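Local atomic coordinates of EreC (Klebsiella pneumoniae, PDB entry 6XCQ), a protein that probably hydrolyses the ester bond of the macrolactone ring of erythromycin and related macrolides, an esterase activity that confers resistance to these antibiotics. Residues V63-G68 / R339-T344; N309-P314 / E419-I424. The protein carries 1 engineered substitution. All coordinates share one frame; numbering follows the deposited sequence.

Contact 1 (V63-G68 / R339-T344)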
loop_
_atom_site.group_PDB
_atom_site.type_symbol
_atom_site.label_atom_id
_atom_site.label_comp_id
_atom_site.label_asym_id
_atom_site.label_seq_id
_atom_site.Cartn_x
_atom_site.Cartn_y
_atom_site.Cartn_z
ATOM N N VAL A 63 7.335 0.265 10.132
ATOM C CA VAL A 63 6.871 1.638 10.293
ATOM C C VAL A 63 6.119 2.037 9.030
ATOM O O VAL A 63 6.676 1.993 7.924
ATOM C CB VAL A 63 8.019 2.619 10.581
ATOM C CG1 VAL A 63 7.481 4.057 10.587
ATOM C CG2 VAL A 63 8.653 2.312 11.935
ATOM N N GLY A 64 4.856 2.426 9.189
ATOM C CA GLY A 64 4.072 2.900 8.066
ATOM C C GLY A 64 4.143 4.412 7.968
ATOM O O GLY A 64 3.972 5.114 8.967
ATOM N N LEU A 65 4.420 4.909 6.754
ATOM C CA LEU A 65 4.362 6.332 6.417
ATOM C C LEU A 65 3.133 6.534 5.536
ATOM O O LEU A 65 3.085 6.035 4.405
ATOM C CB LEU A 65 5.633 6.798 5.702
ATOM C CG LEU A 65 6.991 6.565 6.388
ATOM C CD1 LEU A 65 8.123 6.969 5.455
ATOM C CD2 LEU A 65 7.098 7.349 7.690
ATOM N N GLY A 66 2.133 7.228 6.065
ATOM C CA GLY A 66 0.845 7.336 5.415
ATOM C C GLY A 66 0.784 8.417 4.356
ATOM O O GLY A 66 1.784 8.973 3.897
ATOM N N GLU A 67 -0.441 8.669 3.920
ATOM C CA GLU A 67 -0.773 9.855 3.150
ATOM C C GLU A 67 -2.269 10.018 3.313
ATOM O O GLU A 67 -3.006 9.030 3.232
ATOM C CB GLU A 67 -0.364 9.737 1.671
ATOM C CG GLU A 67 -0.818 8.463 0.985
ATOM C CD GLU A 67 -0.391 8.392 -0.487
ATOM O OE1 GLU A 67 0.457 9.199 -0.919
ATOM O OE2 GLU A 67 -0.926 7.536 -1.217
ATOM N N GLY A 68 -2.706 11.242 3.616
ATOM C CA GLY A 68 -4.126 11.465 3.807
ATOM C C GLY A 68 -4.911 11.444 2.518
ATOM O O GLY A 68 -6.142 11.314 2.548
ATOM N N ARG A 339 4.520 0.392 13.918
ATOM C CA ARG A 339 4.187 1.792 14.177
ATOM C C ARG A 339 3.567 2.396 12.925
ATOM O O ARG A 339 3.962 2.048 11.809
ATOM C CB ARG A 339 5.429 2.611 14.578
ATOM C CG ARG A 339 6.293 1.989 15.679
ATOM C CD ARG A 339 5.671 2.064 17.076
ATOM N NE ARG A 339 6.640 1.544 18.046
ATOM C CZ ARG A 339 6.655 0.298 18.524
ATOM N NH1 ARG A 339 5.721 -0.579 18.165
ATOM N NH2 ARG A 339 7.610 -0.076 19.368
ATOM N N ALA A 340 2.603 3.308 13.111
ATOM C CA ALA A 340 1.872 3.930 12.006
ATOM C C ALA A 340 1.939 5.448 12.130
ATOM O O ALA A 340 1.497 6.011 13.136
ATOM C CB ALA A 340 0.408 3.477 11.992
ATOM N N ILE A 341 2.447 6.111 11.100
ATOM C CA ILE A 341 2.517 7.567 11.074
ATOM C C ILE A 341 1.550 8.058 9.997
ATOM O O ILE A 341 1.762 7.820 8.801
ATOM C CB ILE A 341 3.944 8.067 10.827
ATOM C CG1 ILE A 341 4.924 7.352 11.775
ATOM C CG2 ILE A 341 3.993 9.590 10.997
ATOM C CD1 ILE A 341 6.363 7.798 11.657
ATOM N N ALA A 342 0.455 8.683 10.422
ATOM C CA ALA A 342 -0.479 9.303 9.488
ATOM C C ALA A 342 0.072 10.628 8.968
ATOM O O ALA A 342 0.794 11.332 9.675
ATOM C CB ALA A 342 -1.827 9.549 10.152
ATOM N N PHE A 343 -0.259 10.952 7.715
ATOM C CA PHE A 343 0.073 12.238 7.097
ATOM C C PHE A 343 -1.225 12.971 6.813
ATOM O O PHE A 343 -2.119 12.404 6.176
ATOM C CB PHE A 343 0.816 12.081 5.760
ATOM C CG PHE A 343 2.239 11.649 5.861
ATOM C CD1 PHE A 343 2.701 10.897 6.936
ATOM C CD2 PHE A 343 3.114 11.936 4.826
ATOM C CE1 PHE A 343 4.033 10.464 6.992
ATOM C CE2 PHE A 343 4.441 11.512 4.878
ATOM C CZ PHE A 343 4.894 10.779 5.965
ATOM N N THR A 344 -1.324 14.232 7.228
ATOM C CA THR A 344 -2.484 15.030 6.857
ATOM C C THR A 344 -2.009 16.431 6.457
ATOM O O THR A 344 -0.812 16.672 6.290
ATOM C CB THR A 344 -3.532 15.029 7.978
ATOM O OG1 THR A 344 -4.741 15.619 7.475
ATOM C CG2 THR A 344 -3.035 15.789 9.207
#
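Strands 63-65 and 339-344 run side by side in the same direction, their axes 4.6 Å apart and 12° from parallel. They are neighbouring parallel strands inside the mixed sheet of this erythromycin esterase. Three backbone hydrogen bonds join them. Gly64 bonds the other strand through both its N and its O: N donates to Arg339 O, and O accepts from Ile341 N. The third bond runs from Gly66 N to Ile341 O at 2.8 Å. Val63 adds a CA-H...O contact to Arg339 O.

Val63, Leu65, Arg339 and Ile341 direct their side chains to one face of the sheet. Ile341 is the middle piece of the apolar row. Its CG1 is anti to the carbonyl carbon (chi1 -49°), and CD1 extends on from there to reach both neighbours. Ile341 CD1 meets Val63 CG1 at 4.0 Å and, two residues further along the same strand, Leu65 CD2. The Leu65 and Ile341 side chains lie side by side and point the same way. Arg339 joins the row only with its CB, against Val63 CG2; its guanidinium end turns from strand 63-65, and NE donates to Leu56 O.

After Leu65 the chain of 63-68 leaves the strand, and Phe343 packs against the turn. Phe75, Ala78 and Leu82 of helix 73-90 also touch the Phe343 side chain. Glu67 points away from strand 339-344 and bonds His70 ND1 through OE2. Phe343 CZ touches Leu65 CB at 4.1 Å. Gly66 O sits over one face of the Phe343 ring, 3.3 Å above its plane and offset toward the rim, with Phe343 CG 3.4 Å from this oxygen.

Contact 2 (N309-P314 / E419-I424); sequences NLQKTP and EAFDAI. Engineered in segment 309-314: Asn309 (natural residue His).
Lys312 lies along the end of helix 417-420 and reaches Asp422 beyond it. Its backbone starts the contact: Lys312 N donates to Ala420 O at 2.9 Å. Lys312 CB faces two carbonyl oxygens, those of Glu419 and Ala420, each 3.6 Å away. CG stays on Ala420 O, at 3.5 Å. CD then carries the chain toward Asp422. The bend at chi3 (-71°) turns CE to Glu419 O, 3.4 Å away. NZ makes a salt bridge to Asp422 OD2 at 2.6 Å. It comes from above the carboxylate plane, 37° out of it, and the two side chains cross at about a right angle. NZ also donates to a water. Asp422 OD2 has a second partner in the backbone N of Ala340, so the lysine and a sheet amide share one carboxylate oxygen.

Gln311 packs beside Phe421 and Ala420. Its CB meets Phe421 CZ at 3.6 Å, and its CG rests on Ala420 CB. The amide plane is turned 71° from the phenyl ring. Gln311 NE2 donates to Thr313 OG1, which also bonds Thr415 OG1. Thr313 OG1 approaches Ala420 CB at 3.4 Å, while Thr313 CG2 touches Glu419 CB, the two side chains crossing at about a right angle.

The contact joins the exit of helix 307-310 to the turn between helix 417-420 and strand 423-427. Phe421 also packs on Ala340 and Ala342 of strand 338-345, and Lys312 on Tyr338.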
loop_
_atom_site.group_PDB
_atom_site.type_symbol
_atom_site.label_atom_id
_atom_site.label_comp_id
_atom_site.label_asym_id
_atom_site.label_seq_id
_atom_site.Cartn_x
_atom_site.Cartn_y
_atom_site.Cartn_z
ATOM N N ASN A 309 -5.114 2.556 5.352
ATOM C CA ASN A 309 -4.597 1.192 5.451
ATOM C C ASN A 309 -3.704 1.018 6.676
ATOM O O ASN A 309 -3.711 -0.049 7.298
ATOM C CB ASN A 309 -3.790 0.790 4.205
ATOM C CG ASN A 309 -4.576 0.909 2.913
ATOM O OD1 ASN A 309 -4.241 1.719 2.053
ATOM N ND2 ASN A 309 -5.594 0.072 2.754
ATOM N N LEU A 310 -2.928 2.042 7.024
ATOM C CA LEU A 310 -2.002 1.950 8.144
ATOM C C LEU A 310 -2.699 2.050 9.493
ATOM O O LEU A 310 -2.129 1.612 10.501
ATOM C CB LEU A 310 -0.953 3.060 8.053
ATOM C CG LEU A 310 -0.035 3.118 6.829
ATOM C CD1 LEU A 310 0.876 4.316 6.985
ATOM C CD2 LEU A 310 0.793 1.863 6.713
ATOM N N GLN A 311 -3.891 2.649 9.527
ATOM C CA GLN A 311 -4.635 2.876 10.765
ATOM C C GLN A 311 -4.764 1.583 11.560
ATOM O O GLN A 311 -4.906 0.506 10.985
ATOM C CB GLN A 311 -6.025 3.419 10.411
ATOM C CG GLN A 311 -6.853 3.913 11.582
ATOM C CD GLN A 311 -8.067 4.698 11.134
ATOM O OE1 GLN A 311 -7.978 5.596 10.284
ATOM N NE2 GLN A 311 -9.216 4.362 11.697
ATOM N N LYS A 312 -4.683 1.674 12.890
ATOM C CA LYS A 312 -4.692 0.458 13.705
ATOM C C LYS A 312 -6.053 0.159 14.322
ATOM O O LYS A 312 -6.190 -0.840 15.027
ATOM C CB LYS A 312 -3.616 0.546 14.799
ATOM C CG LYS A 312 -2.209 0.790 14.233
ATOM C CD LYS A 312 -1.100 0.725 15.292
ATOM C CE LYS A 312 -1.130 1.900 16.244
ATOM N NZ LYS A 312 0.120 1.941 17.084
ATOM N N THR A 313 -7.057 0.984 14.062
ATOM C CA THR A 313 -8.417 0.807 14.564
ATOM C C THR A 313 -9.367 0.743 13.374
ATOM O O THR A 313 -8.969 1.125 12.259
ATOM C CB THR A 313 -8.789 1.970 15.483
ATOM O OG1 THR A 313 -8.732 3.184 14.720
ATOM C CG2 THR A 313 -7.845 2.039 16.698
ATOM N N PRO A 314 -10.616 0.295 13.553
ATOM C CA PRO A 314 -11.519 0.173 12.404
ATOM C C PRO A 314 -11.759 1.499 11.694
ATOM O O PRO A 314 -11.893 2.561 12.320
ATOM C CB PRO A 314 -12.810 -0.369 13.029
ATOM C CG PRO A 314 -12.337 -1.145 14.203
ATOM C CD PRO A 314 -11.196 -0.344 14.755
ATOM N N GLU A 419 -5.048 5.450 19.753
ATOM C CA GLU A 419 -4.973 4.036 19.422
ATOM C C GLU A 419 -4.755 3.813 17.934
ATOM O O GLU A 419 -4.194 2.783 17.540
ATOM C CB GLU A 419 -6.267 3.353 19.849
ATOM C CG GLU A 419 -6.541 3.498 21.328
ATOM C CD GLU A 419 -7.495 2.450 21.815
ATOM O OE1 GLU A 419 -7.185 1.784 22.825
ATOM O OE2 GLU A 419 -8.562 2.299 21.175
ATOM N N ALA A 420 -5.199 4.759 17.102
ATOM C CA ALA A 420 -5.207 4.562 15.658
ATOM C C ALA A 420 -3.831 4.775 15.043
ATOM O O ALA A 420 -3.443 4.041 14.126
ATOM C CB ALA A 420 -6.228 5.503 15.017
ATOM N N PHE A 421 -3.086 5.776 15.517
ATOM C CA PHE A 421 -1.771 6.091 14.975
ATOM C C PHE A 421 -0.806 6.358 16.118
ATOM O O PHE A 421 -1.215 6.733 17.217
ATOM C CB PHE A 421 -1.835 7.311 14.039
ATOM C CG PHE A 421 -2.719 7.090 12.856
ATOM C CD1 PHE A 421 -2.246 6.389 11.744
ATOM C CD2 PHE A 421 -4.032 7.522 12.866
ATOM C CE1 PHE A 421 -3.070 6.167 10.649
ATOM C CE2 PHE A 421 -4.854 7.292 11.774
ATOM C CZ PHE A 421 -4.361 6.604 10.667
ATOM N N ASP A 422 0.487 6.182 15.838
ATOM C CA ASP A 422 1.520 6.509 16.814
ATOM C C ASP A 422 1.987 7.953 16.708
ATOM O O ASP A 422 2.345 8.545 17.730
ATOM C CB ASP A 422 2.724 5.577 16.657
ATOM C CG ASP A 422 2.387 4.125 16.991
ATOM O OD1 ASP A 422 2.398 3.762 18.187
ATOM O OD2 ASP A 422 2.077 3.357 16.054
ATOM N N ALA A 423 1.981 8.535 15.505
ATOM C CA ALA A 423 2.364 9.929 15.309
ATOM C C ALA A 423 1.592 10.481 14.119
ATOM O O ALA A 423 0.992 9.728 13.351
ATOM C CB ALA A 423 3.872 10.090 15.089
ATOM N N ILE A 424 1.604 11.812 13.983
ATOM C CA ILE A 424 0.953 12.508 12.874
ATOM C C ILE A 424 1.932 13.494 12.258
ATOM O O ILE A 424 2.601 14.255 12.971
ATOM C CB ILE A 424 -0.320 13.268 13.292
ATOM C CG1 ILE A 424 -1.192 12.465 14.272
ATOM C CG2 ILE A 424 -1.115 13.636 12.047
ATOM C CD1 ILE A 424 -1.998 11.335 13.626
HETATM O O HOH W 1 -0.805 4.109 18.801
#

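From the N terminus, the chain first lays down 63-68, then passes through a largely helical region to 309-314. It next reaches 339-344, where contact 1 closes a loop of 270 residues. It goes on to 419-424, where contact 2 closes one of 104 residues. The two loops cross: 309-314 lies inside the first, and 339-344 inside the second. Their centres are 8 Å apart. Ala340 O lies 2.9 Å from Asp422 N, a probable hydrogen bond. Leu310 CD1 packs on Gly66 N. Contact 1 pairs two strands inside the sheet; contact 2 joins the end of helix 307-310 to the turn that leads into strand 423-427, the neighbour of 338-345 in the same sheet.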